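Local coordinates for protein Cbm77-rfpl (Ruminococcus flavefaciens, PDB 5FU5) that probably binds pectin, as a family 77 carbohydrate-binding module of a cellulosomal enzyme, at residues I54-T65 with I89-I100. Residues are numbered along the deposited sequence; the frame is centred on the assembly and turned at random.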
# COMPACT_ATOMS: atom_id res chain seq x y z
N ILE A 54 6.98 -4.53 -2.07
CA ILE A 54 6.50 -3.52 -3.04
C ILE A 54 7.54 -2.40 -3.02
O ILE A 54 7.80 -1.80 -1.95
CB ILE A 54 5.14 -2.96 -2.66
CG1 ILE A 54 4.10 -4.07 -2.54
CG2 ILE A 54 4.72 -1.91 -3.65
CD1 ILE A 54 2.99 -3.71 -1.61
N SER A 55 8.14 -2.14 -4.19
CA SER A 55 9.08 -1.06 -4.35
C SER A 55 8.53 0.02 -5.27
O SER A 55 7.76 -0.27 -6.18
CB SER A 55 10.37 -1.62 -4.92
OG SER A 55 10.84 -2.63 -4.06
N PHE A 56 8.96 1.24 -5.03
CA PHE A 56 8.63 2.39 -5.87
C PHE A 56 9.62 3.50 -5.58
O PHE A 56 10.26 3.51 -4.52
CB PHE A 56 7.21 2.87 -5.66
CG PHE A 56 6.91 3.41 -4.29
CD1 PHE A 56 6.63 2.54 -3.25
CD2 PHE A 56 6.90 4.77 -4.04
CE1 PHE A 56 6.29 3.03 -1.99
CE2 PHE A 56 6.59 5.26 -2.76
CZ PHE A 56 6.31 4.39 -1.75
N THR A 57 9.69 4.45 -6.51
CA THR A 57 10.47 5.66 -6.37
C THR A 57 9.51 6.84 -6.28
O THR A 57 8.75 7.13 -7.21
CB THR A 57 11.50 5.82 -7.49
OG1 THR A 57 12.39 4.71 -7.52
CG2 THR A 57 12.34 7.11 -7.28
N ALA A 58 9.48 7.48 -5.10
CA ALA A 58 8.72 8.69 -4.89
C ALA A 58 9.35 9.79 -5.70
O ALA A 58 10.53 10.09 -5.49
CB ALA A 58 8.67 9.09 -3.41
N PRO A 59 8.59 10.44 -6.61
CA PRO A 59 9.20 11.52 -7.39
C PRO A 59 9.38 12.85 -6.65
O PRO A 59 10.14 13.72 -7.09
CB PRO A 59 8.21 11.70 -8.53
CG PRO A 59 6.92 11.21 -8.03
CD PRO A 59 7.22 10.15 -7.04
N SER A 60 8.67 12.96 -5.50
CA SER A 60 8.78 14.04 -4.58
C SER A 60 8.27 13.57 -3.23
O SER A 60 7.68 12.50 -3.13
CB SER A 60 8.02 15.27 -5.07
OG SER A 60 6.65 14.96 -5.30
N ALA A 61 8.51 14.39 -2.19
CA ALA A 61 8.02 14.03 -0.86
C ALA A 61 6.48 14.04 -0.88
O ALA A 61 5.84 14.69 -1.71
CB ALA A 61 8.53 15.00 0.18
N GLY A 62 5.90 13.33 0.06
CA GLY A 62 4.47 13.10 0.05
C GLY A 62 4.03 12.07 1.05
O GLY A 62 4.68 11.88 2.07
N LYS A 63 2.92 11.41 0.77
CA LYS A 63 2.26 10.56 1.72
C LYS A 63 1.87 9.26 1.07
O LYS A 63 1.21 9.26 0.03
CB LYS A 63 1.01 11.24 2.31
CG LYS A 63 0.29 10.39 3.36
CD LYS A 63 -0.89 11.06 4.01
CE LYS A 63 -2.05 11.24 3.09
NZ LYS A 63 -3.19 11.84 3.83
N LEU A 64 2.23 8.16 1.69
CA LEU A 64 1.80 6.83 1.33
C LEU A 64 0.59 6.40 2.17
O LEU A 64 0.63 6.52 3.40
CB LEU A 64 2.96 5.84 1.50
CG LEU A 64 2.64 4.35 1.23
CD1 LEU A 64 2.46 4.05 -0.26
CD2 LEU A 64 3.75 3.48 1.81
N THR A 65 -0.47 5.90 1.51
CA THR A 65 -1.61 5.30 2.16
C THR A 65 -1.76 3.87 1.75
O THR A 65 -1.69 3.52 0.57
CB THR A 65 -2.91 6.08 1.79
OG1 THR A 65 -2.81 7.44 2.19
CG2 THR A 65 -4.15 5.48 2.40
N ILE A 89 -2.90 2.50 7.00
CA ILE A 89 -1.59 3.01 7.33
C ILE A 89 -1.31 4.23 6.50
O ILE A 89 -1.53 4.22 5.28
CB ILE A 89 -0.50 1.96 7.08
CG1 ILE A 89 -0.71 0.80 8.06
CG2 ILE A 89 0.88 2.58 7.13
CD1 ILE A 89 0.31 -0.32 7.99
N THR A 90 -0.82 5.30 7.14
CA THR A 90 -0.29 6.45 6.43
C THR A 90 1.13 6.68 6.87
O THR A 90 1.45 6.60 8.07
CB THR A 90 -1.10 7.75 6.63
OG1 THR A 90 -1.19 8.06 8.00
CG2 THR A 90 -2.48 7.61 6.13
N VAL A 91 1.97 6.97 5.92
CA VAL A 91 3.39 7.22 6.17
C VAL A 91 3.84 8.37 5.28
O VAL A 91 3.66 8.30 4.06
CB VAL A 91 4.33 6.03 5.86
CG1 VAL A 91 5.72 6.34 6.45
CG2 VAL A 91 3.83 4.68 6.37
N ASP A 92 4.46 9.38 5.86
CA ASP A 92 5.02 10.47 5.13
C ASP A 92 6.42 10.09 4.70
O ASP A 92 7.20 9.59 5.51
CB ASP A 92 5.01 11.75 5.95
CG ASP A 92 3.59 12.28 6.20
OD1 ASP A 92 2.59 11.68 5.81
OD2 ASP A 92 3.44 13.29 6.82
N LEU A 93 6.75 10.35 3.43
CA LEU A 93 7.97 9.93 2.79
C LEU A 93 8.69 11.04 2.03
O LEU A 93 8.05 11.99 1.55
CB LEU A 93 7.72 8.74 1.84
CG LEU A 93 7.16 7.47 2.45
CD1 LEU A 93 6.84 6.47 1.34
CD2 LEU A 93 8.10 6.84 3.47
N ALA A 94 10.01 10.94 2.00
CA ALA A 94 10.83 11.82 1.18
C ALA A 94 10.93 11.28 -0.25
O ALA A 94 10.59 10.13 -0.54
CB ALA A 94 12.23 11.94 1.78
N GLN A 95 11.40 12.14 -1.15
CA GLN A 95 11.70 11.71 -2.53
C GLN A 95 12.68 10.54 -2.46
O GLN A 95 13.56 10.50 -1.58
CB GLN A 95 12.35 12.85 -3.30
CG GLN A 95 12.62 12.60 -4.78
CD GLN A 95 13.83 11.73 -5.10
OE1 GLN A 95 14.84 11.74 -4.39
NE2 GLN A 95 13.76 11.01 -6.26
N GLY A 96 12.55 9.60 -3.39
CA GLY A 96 13.51 8.53 -3.55
C GLY A 96 12.91 7.16 -3.41
O GLY A 96 11.68 7.00 -3.36
N ALA A 97 13.79 6.16 -3.42
CA ALA A 97 13.38 4.76 -3.44
C ALA A 97 12.82 4.34 -2.09
O ALA A 97 13.37 4.72 -1.05
CB ALA A 97 14.53 3.85 -3.83
N HIS A 98 11.71 3.60 -2.13
CA HIS A 98 11.09 3.02 -0.92
C HIS A 98 10.66 1.59 -1.15
O HIS A 98 10.41 1.17 -2.28
CB HIS A 98 9.87 3.85 -0.49
CG HIS A 98 10.22 5.28 -0.24
ND1 HIS A 98 10.93 5.67 0.87
CD2 HIS A 98 10.02 6.39 -0.97
CE1 HIS A 98 11.14 6.98 0.82
NE2 HIS A 98 10.62 7.43 -0.31
N THR A 99 10.52 0.85 -0.07
CA THR A 99 10.14 -0.55 -0.09
C THR A 99 9.20 -0.88 1.06
O THR A 99 9.48 -0.52 2.21
CB THR A 99 11.39 -1.47 -0.02
OG1 THR A 99 12.42 -0.98 -0.87
CG2 THR A 99 11.05 -2.91 -0.43
N ILE A 100 8.11 -1.58 0.73
CA ILE A 100 7.14 -2.04 1.71
C ILE A 100 7.32 -3.55 1.82
O ILE A 100 7.30 -4.28 0.80
CB ILE A 100 5.71 -1.72 1.26
CG1 ILE A 100 5.55 -0.22 0.89
CG2 ILE A 100 4.69 -2.20 2.31
CD1 ILE A 100 4.33 0.05 -0.01
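I100 and L64 meet tip to tip between two layers of β-strand, I100 CD1 lying 3.9 Å from L64 CD2. I100 is the residue most covered here; with CG1 anti to the carbonyl carbon (chi1 -52°) and the chain extended beyond it, CD1 reaches inward, where it also touches CB of I54 and the edge of the F56 ring. L93 closes the other end of this apolar cluster: its CD1 packs 3.8 Å from F56 CZ, against L64 CB, and over the centre of the H98 imidazole. F56 is wedged among them, its CG sitting between backbone N and carbonyl carbon (chi1 65°), and receives H98 CB over one face in a CH-pi contact 4.1 Å from the ring centroid; Y22 meets the ring edge-to-face and Y113 obliquely. Were F56 an alanine, L93 and I100 would probably face a gap and H98 CB would lose the ring face it rests on. The imidazole is clamped at both nitrogens: H98 NE2 donates to A94 O at 2.7 Å, nearly in the ring plane, tying strand 96-100 to the turn before it, and H98 ND1 is hydrogen-bonded to D78; A58 CB lies at its edge. Paired backbone bonds knit strand 54-58 to 96-100, including the 2.8 Å bond from H98 N to F56 O, and strand 62-65 to 89-93. The register shifts by one residue between these antiparallel ladders, where both segments turn, through P59-A61 and A94-Q95. Two β-arches thus run side by side from one layer to the other, their inward side chains forming core, an arrangement characteristic of a β-sandwich, the fold common among carbohydrate-binding modules.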